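Local coordinates for laminin subunit ALPHA-1 (Mus musculus, PDB 2JD4), which forms part of laminin-111 in basement membranes, where its LG4-5 domain pair probably provides anchorage sites to the cell surface, at residues L76-M84 against V94-D102; G200-L211 against A367-C378. The protein carries 4 engineered substitutions. One frame throughout, in Å; residues are numbered along the deposited sequence.

Interaction 1: L76-M84 against V94-D102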
loop_
_atom_site.group_PDB
_atom_site.type_symbol
_atom_site.label_atom_id
_atom_site.label_comp_id
_atom_site.label_asym_id
_atom_site.label_seq_id
_atom_site.Cartn_x
_atom_site.Cartn_y
_atom_site.Cartn_z
ATOM N N LEU A 76 0.950 -6.352 -12.435
ATOM C CA LEU A 76 -0.316 -5.640 -12.492
ATOM C C LEU A 76 0.045 -4.184 -12.764
ATOM O O LEU A 76 1.000 -3.666 -12.189
ATOM C CB LEU A 76 -1.059 -5.726 -11.161
ATOM C CG LEU A 76 -2.467 -5.123 -11.178
ATOM C CD1 LEU A 76 -3.405 -6.057 -11.955
ATOM C CD2 LEU A 76 -2.971 -4.936 -9.746
ATOM N N GLN A 77 -0.710 -3.537 -13.646
ATOM C CA GLN A 77 -0.463 -2.137 -13.983
ATOM C C GLN A 77 -1.780 -1.459 -14.329
ATOM O O GLN A 77 -2.542 -1.943 -15.172
ATOM C CB GLN A 77 0.500 -2.031 -15.165
ATOM C CG GLN A 77 0.776 -0.596 -15.595
ATOM C CD GLN A 77 1.719 -0.510 -16.781
ATOM O OE1 GLN A 77 2.931 -0.657 -16.638
ATOM N NE2 GLN A 77 1.160 -0.281 -17.963
ATOM N N GLU A 78 -2.044 -0.337 -13.667
ATOM C CA GLU A 78 -3.284 0.397 -13.876
ATOM C C GLU A 78 -4.470 -0.534 -13.665
ATOM O O GLU A 78 -5.475 -0.456 -14.371
ATOM C CB GLU A 78 -3.324 1.010 -15.283
ATOM C CG GLU A 78 -2.214 2.035 -15.535
ATOM C CD GLU A 78 -2.283 2.658 -16.926
ATOM O OE1 GLU A 78 -2.277 1.907 -17.925
ATOM O OE2 GLU A 78 -2.336 3.902 -17.018
ATOM N N GLY A 79 -4.336 -1.431 -12.691
ATOM C CA GLY A 79 -5.408 -2.354 -12.374
ATOM C C GLY A 79 -5.576 -3.544 -13.300
ATOM O O GLY A 79 -6.481 -4.351 -13.089
ATOM N N ARG A 80 -4.716 -3.670 -14.311
ATOM C CA ARG A 80 -4.817 -4.784 -15.257
ATOM C C ARG A 80 -3.554 -5.641 -15.360
ATOM O O ARG A 80 -2.446 -5.177 -15.090
ATOM C CB ARG A 80 -5.213 -4.259 -16.641
ATOM C CG ARG A 80 -6.617 -3.663 -16.679
ATOM C CD ARG A 80 -7.084 -3.391 -18.106
ATOM N NE ARG A 80 -8.518 -3.105 -18.162
ATOM C CZ ARG A 80 -9.090 -2.009 -17.667
ATOM N NH1 ARG A 80 -8.356 -1.077 -17.076
ATOM N NH2 ARG A 80 -10.404 -1.851 -17.752
ATOM N N LEU A 81 -3.738 -6.890 -15.784
ATOM C CA LEU A 81 -2.650 -7.857 -15.897
ATOM C C LEU A 81 -1.850 -7.886 -17.197
ATOM O O LEU A 81 -2.409 -7.773 -18.292
ATOM C CB LEU A 81 -3.198 -9.262 -15.622
ATOM C CG LEU A 81 -3.802 -9.483 -14.233
ATOM C CD1 LEU A 81 -4.478 -10.856 -14.158
ATOM C CD2 LEU A 81 -2.702 -9.363 -13.191
ATOM N N HIS A 82 -0.537 -8.061 -17.052
ATOM C CA HIS A 82 0.405 -8.147 -18.170
ATOM C C HIS A 82 1.357 -9.326 -17.931
ATOM O O HIS A 82 1.996 -9.409 -16.882
ATOM C CB HIS A 82 1.219 -6.851 -18.283
ATOM C CG HIS A 82 0.381 -5.632 -18.505
ATOM N ND1 HIS A 82 -0.055 -5.246 -19.754
ATOM C CD2 HIS A 82 -0.131 -4.731 -17.633
ATOM C CE1 HIS A 82 -0.801 -4.160 -19.643
ATOM N NE2 HIS A 82 -0.863 -3.828 -18.365
ATOM N N PHE A 83 1.440 -10.226 -18.910
ATOM C CA PHE A 83 2.295 -11.414 -18.849
ATOM C C PHE A 83 3.340 -11.324 -19.957
ATOM O O PHE A 83 2.987 -11.192 -21.129
ATOM C CB PHE A 83 1.425 -12.677 -19.038
ATOM C CG PHE A 83 2.202 -13.952 -19.288
ATOM C CD1 PHE A 83 3.294 -14.302 -18.495
ATOM C CD2 PHE A 83 1.798 -14.836 -20.292
ATOM C CE1 PHE A 83 3.974 -15.524 -18.696
ATOM C CE2 PHE A 83 2.465 -16.049 -20.498
ATOM C CZ PHE A 83 3.554 -16.395 -19.699
ATOM N N MET A 84 4.618 -11.386 -19.595
ATOM C CA MET A 84 5.670 -11.324 -20.608
ATOM C C MET A 84 6.883 -12.185 -20.264
ATOM O O MET A 84 7.185 -12.439 -19.092
ATOM C CB MET A 84 6.115 -9.871 -20.833
ATOM C CG MET A 84 6.998 -9.284 -19.745
ATOM S SD MET A 84 7.581 -7.612 -20.180
ATOM C CE MET A 84 6.118 -6.641 -19.819
ATOM N N VAL A 94 1.669 -10.421 -23.437
ATOM C CA VAL A 94 0.230 -10.662 -23.513
ATOM C C VAL A 94 -0.459 -9.817 -22.444
ATOM O O VAL A 94 0.055 -9.673 -21.335
ATOM C CB VAL A 94 -0.131 -12.138 -23.229
ATOM C CG1 VAL A 94 -1.548 -12.420 -23.696
ATOM C CG2 VAL A 94 0.869 -13.071 -23.892
ATOM N N SER A 95 -1.618 -9.262 -22.780
ATOM C CA SER A 95 -2.378 -8.447 -21.838
ATOM C C SER A 95 -3.800 -8.978 -21.753
ATOM O O SER A 95 -4.261 -9.684 -22.649
ATOM C CB SER A 95 -2.406 -6.981 -22.287
ATOM O OG SER A 95 -1.107 -6.410 -22.267
ATOM N N HIS A 96 -4.486 -8.649 -20.666
ATOM C CA HIS A 96 -5.862 -9.083 -20.479
ATOM C C HIS A 96 -6.667 -7.869 -20.017
ATOM O O HIS A 96 -6.197 -7.080 -19.193
ATOM C CB HIS A 96 -5.927 -10.196 -19.434
ATOM C CG HIS A 96 -7.243 -10.905 -19.388
ATOM N ND1 HIS A 96 -7.413 -12.195 -19.849
ATOM C CD2 HIS A 96 -8.456 -10.503 -18.942
ATOM C CE1 HIS A 96 -8.673 -12.555 -19.689
ATOM N NE2 HIS A 96 -9.328 -11.546 -19.141
ATOM N N PRO A 97 -7.889 -7.703 -20.547
ATOM C CA PRO A 97 -8.788 -6.590 -20.220
ATOM C C PRO A 97 -9.407 -6.560 -18.820
ATOM O O PRO A 97 -9.728 -5.490 -18.310
ATOM C CB PRO A 97 -9.856 -6.694 -21.303
ATOM C CG PRO A 97 -9.959 -8.170 -21.502
ATOM C CD PRO A 97 -8.501 -8.574 -21.567
ATOM N N ALA A 98 -9.578 -7.723 -18.205
ATOM C CA ALA A 98 -10.190 -7.801 -16.881
ATOM C C ALA A 98 -9.618 -6.822 -15.863
ATOM O O ALA A 98 -8.402 -6.671 -15.739
ATOM C CB ALA A 98 -10.083 -9.224 -16.341
ATOM N N LEU A 99 -10.510 -6.151 -15.143
ATOM C CA LEU A 99 -10.113 -5.212 -14.099
ATOM C C LEU A 99 -10.106 -6.065 -12.823
ATOM O O LEU A 99 -11.140 -6.608 -12.430
ATOM C CB LEU A 99 -11.140 -4.081 -13.992
ATOM C CG LEU A 99 -10.741 -2.833 -13.201
ATOM C CD1 LEU A 99 -9.552 -2.155 -13.871
ATOM C CD2 LEU A 99 -11.922 -1.872 -13.130
ATOM N N LEU A 100 -8.948 -6.193 -12.184
ATOM C CA LEU A 100 -8.838 -7.036 -10.987
ATOM C C LEU A 100 -8.931 -6.372 -9.620
ATOM O O LEU A 100 -9.160 -7.051 -8.624
ATOM C CB LEU A 100 -7.530 -7.829 -11.029
ATOM C CG LEU A 100 -7.467 -9.080 -11.908
ATOM C CD1 LEU A 100 -7.562 -8.714 -13.391
ATOM C CD2 LEU A 100 -6.166 -9.789 -11.618
ATOM N N SER A 101 -8.758 -5.058 -9.572
ATOM C CA SER A 101 -8.775 -4.322 -8.309
ATOM C C SER A 101 -10.126 -4.096 -7.615
ATOM O O SER A 101 -10.376 -3.000 -7.107
ATOM C CB SER A 101 -8.084 -2.975 -8.520
ATOM O OG SER A 101 -8.674 -2.276 -9.607
ATOM N N ASP A 102 -10.977 -5.119 -7.559
ATOM C CA ASP A 102 -12.283 -4.983 -6.914
ATOM C C ASP A 102 -12.377 -5.616 -5.529
ATOM O O ASP A 102 -13.447 -5.633 -4.921
ATOM C CB ASP A 102 -13.393 -5.561 -7.801
ATOM C CG ASP A 102 -13.142 -7.010 -8.187
ATOM O OD1 ASP A 102 -12.320 -7.682 -7.526
ATOM O OD2 ASP A 102 -13.782 -7.480 -9.154
HETATM O O HOH W 1 -6.271 -7.887 -16.541
#
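R80 reaches across the loop that follows strand 91-95 and meets its carbonyls one after another. Its CB lies near H96 O, CG is 3.6 Å from A98 O, and CD passes P97 O. With the chain extended from CG to NE, NE of R80 donates to P97 O at 2.7 Å; the bond is bent (139° at the hydrogen), and the oxygen is tilted from the guanidinium plane. L99 CD1 covers one face of the R80 guanidinium, offset toward the rim and 3.6 Å from NH1. L81 CD1 presses on L100 CD2 at 3.2 Å, tighter than normal contact, the two leucines crossing at about a right angle; M119, V121 and I60 also surround L81. A water takes the hydrogen of L81 N and donates to H96 O and A98 O, bridging strand 80-86 to the residues that follow strand 91-95 as the two backbones part. Further along, H82 ND1 and S95 OG share a hydrogen bond of 3.0 Å, with the hydroxyl at the imidazole edge. The backbone bonds F83 N to V94 O and V94 N to F83 O are both 2.8 Å. The type I' turn from Q77 to R80 leads into strand 80-86, which pairs antiparallel with strand 91-95 as a hairpin at one edge of a sheet in the laminin G beta-sandwich.

Interaction 2: G200-L211 against A367-C378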
loop_
_atom_site.group_PDB
_atom_site.type_symbol
_atom_site.label_atom_id
_atom_site.label_comp_id
_atom_site.label_asym_id
_atom_site.label_seq_id
_atom_site.Cartn_x
_atom_site.Cartn_y
_atom_site.Cartn_z
ATOM N N GLY A 200 -7.427 0.073 2.051
ATOM C CA GLY A 200 -6.839 0.881 3.109
ATOM C C GLY A 200 -5.676 0.262 3.872
ATOM O O GLY A 200 -5.311 -0.899 3.665
ATOM N N THR A 201 -5.095 1.054 4.773
ATOM C CA THR A 201 -3.977 0.616 5.593
ATOM C C THR A 201 -4.377 0.593 7.064
ATOM O O THR A 201 -4.822 1.606 7.607
ATOM C CB THR A 201 -2.781 1.567 5.445
ATOM O OG1 THR A 201 -2.229 1.445 4.130
ATOM C CG2 THR A 201 -1.725 1.257 6.485
ATOM N N PHE A 202 -4.192 -0.554 7.705
ATOM C CA PHE A 202 -4.538 -0.708 9.115
ATOM C C PHE A 202 -3.436 -0.226 10.067
ATOM O O PHE A 202 -2.254 -0.515 9.860
ATOM C CB PHE A 202 -4.840 -2.176 9.418
ATOM C CG PHE A 202 -5.317 -2.418 10.825
ATOM C CD1 PHE A 202 -6.449 -1.765 11.307
ATOM C CD2 PHE A 202 -4.644 -3.305 11.660
ATOM C CE1 PHE A 202 -6.908 -1.994 12.604
ATOM C CE2 PHE A 202 -5.097 -3.542 12.965
ATOM C CZ PHE A 202 -6.229 -2.885 13.433
ATOM N N PHE A 203 -3.853 0.516 11.097
ATOM C CA PHE A 203 -2.974 1.043 12.142
ATOM C C PHE A 203 -3.538 0.444 13.443
ATOM O O PHE A 203 -4.644 0.795 13.851
ATOM C CB PHE A 203 -3.062 2.573 12.220
ATOM C CG PHE A 203 -2.464 3.299 11.039
ATOM C CD1 PHE A 203 -3.096 3.297 9.798
ATOM C CD2 PHE A 203 -1.285 4.028 11.189
ATOM C CE1 PHE A 203 -2.565 4.014 8.724
ATOM C CE2 PHE A 203 -0.744 4.750 10.129
ATOM C CZ PHE A 203 -1.386 4.745 8.889
ATOM N N GLU A 204 -2.791 -0.445 14.088
ATOM C CA GLU A 204 -3.273 -1.106 15.304
ATOM C C GLU A 204 -3.326 -0.264 16.585
ATOM O O GLU A 204 -3.927 -0.696 17.576
ATOM C CB GLU A 204 -2.462 -2.380 15.570
ATOM C CG GLU A 204 -1.052 -2.152 16.099
ATOM C CD GLU A 204 -0.263 -3.444 16.251
ATOM O OE1 GLU A 204 0.822 -3.412 16.864
ATOM O OE2 GLU A 204 -0.719 -4.491 15.753
ATOM N N GLY A 205 -2.691 0.908 16.576
ATOM C CA GLY A 205 -2.713 1.780 17.743
ATOM C C GLY A 205 -1.470 1.741 18.614
ATOM O O GLY A 205 -1.453 2.324 19.698
ATOM N N SER A 206 -0.418 1.078 18.139
ATOM C CA SER A 206 0.812 0.955 18.911
ATOM C C SER A 206 2.024 1.694 18.353
ATOM O O SER A 206 2.981 1.944 19.089
ATOM C CB SER A 206 1.187 -0.520 19.053
ATOM O OG SER A 206 1.570 -1.058 17.791
ATOM N N GLY A 207 2.000 2.040 17.068
ATOM C CA GLY A 207 3.160 2.699 16.495
ATOM C C GLY A 207 2.964 3.831 15.502
ATOM O O GLY A 207 2.231 4.779 15.771
ATOM N N TYR A 208 3.619 3.721 14.346
ATOM C CA TYR A 208 3.563 4.768 13.322
ATOM C C TYR A 208 4.263 4.321 12.041
ATOM O O TYR A 208 4.852 3.240 11.977
ATOM C CB TYR A 208 4.300 6.004 13.845
ATOM C CG TYR A 208 5.740 5.678 14.171
ATOM C CD1 TYR A 208 6.732 5.768 13.199
ATOM C CD2 TYR A 208 6.086 5.152 15.413
ATOM C CE1 TYR A 208 8.028 5.335 13.449
ATOM C CE2 TYR A 208 7.381 4.716 15.674
ATOM C CZ TYR A 208 8.342 4.804 14.689
ATOM O OH TYR A 208 9.611 4.325 14.926
ATOM N N ALA A 209 4.205 5.178 11.027
ATOM C CA ALA A 209 4.882 4.927 9.759
ATOM C C ALA A 209 5.595 6.233 9.416
ATOM O O ALA A 209 4.988 7.300 9.495
ATOM C CB ALA A 209 3.882 4.577 8.677
ATOM N N ALA A 210 6.879 6.151 9.069
ATOM C CA ALA A 210 7.659 7.345 8.713
ATOM C C ALA A 210 8.082 7.294 7.241
ATOM O O ALA A 210 8.661 6.303 6.786
ATOM C CB ALA A 210 8.890 7.465 9.616
ATOM N N LEU A 211 7.792 8.368 6.512
ATOM C CA LEU A 211 8.096 8.471 5.079
ATOM C C LEU A 211 8.995 9.665 4.704
ATOM O O LEU A 211 9.044 10.673 5.412
ATOM C CB LEU A 211 6.785 8.590 4.289
ATOM C CG LEU A 211 5.870 7.375 4.079
ATOM C CD1 LEU A 211 5.686 6.598 5.360
ATOM C CD2 LEU A 211 4.531 7.862 3.547
ATOM N N ALA A 367 7.542 3.196 3.550
ATOM C CA ALA A 367 8.034 3.745 4.811
ATOM C C ALA A 367 9.423 3.202 5.138
ATOM O O ALA A 367 9.695 2.025 4.913
ATOM C CB ALA A 367 7.059 3.403 5.940
ATOM N N PHE A 368 10.304 4.052 5.660
ATOM C CA PHE A 368 11.650 3.607 6.012
ATOM C C PHE A 368 11.698 3.097 7.453
ATOM O O PHE A 368 12.642 2.419 7.853
ATOM C CB PHE A 368 12.674 4.737 5.780
ATOM C CG PHE A 368 12.462 5.969 6.634
ATOM C CD1 PHE A 368 12.978 6.037 7.927
ATOM C CD2 PHE A 368 11.784 7.078 6.126
ATOM C CE1 PHE A 368 12.827 7.193 8.702
ATOM C CE2 PHE A 368 11.629 8.234 6.889
ATOM C CZ PHE A 368 12.153 8.293 8.181
ATOM N N ASP A 369 10.660 3.419 8.219
ATOM C CA ASP A 369 10.530 2.997 9.613
ATOM C C ASP A 369 9.033 2.763 9.805
ATOM O O ASP A 369 8.226 3.679 9.636
ATOM C CB ASP A 369 11.034 4.086 10.565
ATOM C CG ASP A 369 11.115 3.611 12.007
ATOM O OD1 ASP A 369 10.865 2.413 12.265
ATOM O OD2 ASP A 369 11.437 4.434 12.884
ATOM N N LEU A 370 8.678 1.529 10.144
ATOM C CA LEU A 370 7.289 1.116 10.292
ATOM C C LEU A 370 7.095 0.282 11.558
ATOM O O LEU A 370 7.820 -0.687 11.784
ATOM C CB LEU A 370 6.910 0.281 9.063
ATOM C CG LEU A 370 5.483 -0.185 8.780
ATOM C CD1 LEU A 370 4.682 0.966 8.190
ATOM C CD2 LEU A 370 5.516 -1.343 7.787
ATOM N N GLN A 371 6.108 0.652 12.369
ATOM C CA GLN A 371 5.811 -0.065 13.610
ATOM C C GLN A 371 4.298 -0.140 13.831
ATOM O O GLN A 371 3.627 0.889 13.896
ATOM C CB GLN A 371 6.444 0.653 14.811
ATOM C CG GLN A 371 7.924 0.996 14.669
ATOM C CD GLN A 371 8.810 -0.230 14.561
ATOM O OE1 GLN A 371 8.670 -1.184 15.332
ATOM N NE2 GLN A 371 9.741 -0.206 13.611
ATOM N N GLY A 372 3.764 -1.352 13.954
ATOM C CA GLY A 372 2.334 -1.497 14.181
ATOM C C GLY A 372 1.440 -0.930 13.090
ATOM O O GLY A 372 0.322 -0.493 13.363
ATOM N N VAL A 373 1.930 -0.943 11.854
ATOM C CA VAL A 373 1.177 -0.436 10.705
ATOM C C VAL A 373 1.281 -1.475 9.593
ATOM O O VAL A 373 2.348 -2.050 9.384
ATOM C CB VAL A 373 1.753 0.906 10.201
ATOM C CG1 VAL A 373 0.972 1.391 8.981
ATOM C CG2 VAL A 373 1.699 1.938 11.319
ATOM N N PHE A 374 0.183 -1.699 8.876
ATOM C CA PHE A 374 0.141 -2.713 7.825
ATOM C C PHE A 374 -0.395 -2.130 6.513
ATOM O O PHE A 374 -1.561 -2.284 6.173
ATOM C CB PHE A 374 -0.722 -3.882 8.319
ATOM C CG PHE A 374 -0.336 -4.368 9.701
ATOM C CD1 PHE A 374 -0.771 -3.690 10.839
ATOM C CD2 PHE A 374 0.503 -5.458 9.860
ATOM C CE1 PHE A 374 -0.371 -4.095 12.112
ATOM C CE2 PHE A 374 0.913 -5.873 11.129
ATOM C CZ PHE A 374 0.474 -5.187 12.257
ATOM N N PRO A 375 0.478 -1.459 5.749
ATOM C CA PRO A 375 0.092 -0.838 4.481
ATOM C C PRO A 375 -0.706 -1.678 3.504
ATOM O O PRO A 375 -0.319 -2.799 3.170
ATOM C CB PRO A 375 1.425 -0.354 3.894
ATOM C CG PRO A 375 2.443 -1.180 4.566
ATOM C CD PRO A 375 1.931 -1.359 5.965
ATOM N N HIS A 376 -1.836 -1.115 3.083
ATOM C CA HIS A 376 -2.734 -1.721 2.108
ATOM C C HIS A 376 -3.589 -2.875 2.622
ATOM O O HIS A 376 -4.422 -3.402 1.882
ATOM C CB HIS A 376 -1.933 -2.160 0.869
ATOM C CG HIS A 376 -1.147 -1.048 0.237
ATOM N ND1 HIS A 376 -1.741 0.070 -0.306
ATOM C CD2 HIS A 376 0.187 -0.877 0.081
ATOM C CE1 HIS A 376 -0.807 0.884 -0.770
ATOM N NE2 HIS A 376 0.372 0.332 -0.548
ATOM N N SER A 377 -3.396 -3.263 3.879
ATOM C CA SER A 377 -4.191 -4.336 4.467
ATOM C C SER A 377 -5.064 -3.762 5.585
ATOM O O SER A 377 -4.551 -3.366 6.630
ATOM C CB SER A 377 -3.271 -5.434 5.011
ATOM O OG SER A 377 -4.017 -6.529 5.520
ATOM N N CYS A 378 -6.375 -3.699 5.345
ATOM C CA CYS A 378 -7.348 -3.172 6.315
ATOM C C CYS A 378 -8.484 -4.192 6.462
ATOM O O CYS A 378 -9.092 -4.610 5.467
ATOM C CB CYS A 378 -7.891 -1.816 5.838
ATOM S SG CYS A 378 -9.229 -1.116 6.866
HETATM O O HOH W 2 -5.887 -1.893 0.020
HETATM O O HOH W 3 -0.132 1.571 15.107
#
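The F203 ring carries V373 CG1 over one face, 4.0 Å from its centroid, and the F368 ring takes A210 CB over a face in the same CH-pi manner, with L211 C at its edge. The F374 ring turns its edge to F202 O and E204 OE2, while F202 lies alongside it, pointing the same way. These groups flank an antiparallel strand pair that turns a corner in both segments, at G205-S206 and Q371-G372, joining the early and late strands of a laminin G beta-sandwich. Beyond the corner, the edge of the Y208 ring faces D369 OD2. A first torsion of 59°, placing CG between the backbone N and the carbonyl carbon, sends the ring along Q371 so that OH of Y208 can donate to D369 OD2 at 2.7 Å, from above a carboxylate plane almost perpendicular to the ring. Q371 NE2 donates to D369 OD1 of the same carboxylate at 3.2 Å. A leucine in place of D369 would probably leave the Y208 hydroxyl and the Q371 amide without the carboxylate they share. At the other end, the disulfide from C378 to C347 ties down the chain after the type II turn from F374 to S377. T201 OG1 accepts a hydrogen bond from H376 N at 2.8 Å, nearly straight at 170°, and T201 CG2 packs tightly on P375 CA at 3.4 Å.

How the interactions relate
Interaction 1 and interaction 2 lie in different laminin G domains of the LG4-5 pair and follow one another along the chain, the first closing before the second opens. Their centres are 27 Å apart and their nearest atoms about 10 Å, without touching. Interaction 1 is local: nine residues separate its segments, and it builds the hairpin of strands 80-86 and 91-95. Interaction 2 is long-range, bringing strands 201-204 and 207-212 against strand 369-374 across 155 intervening residues, and so closes the second domain end to end. They share no strand or sheet, and each domain binds its own magnesium ion, consistent with two similar sandwiches joined in tandem.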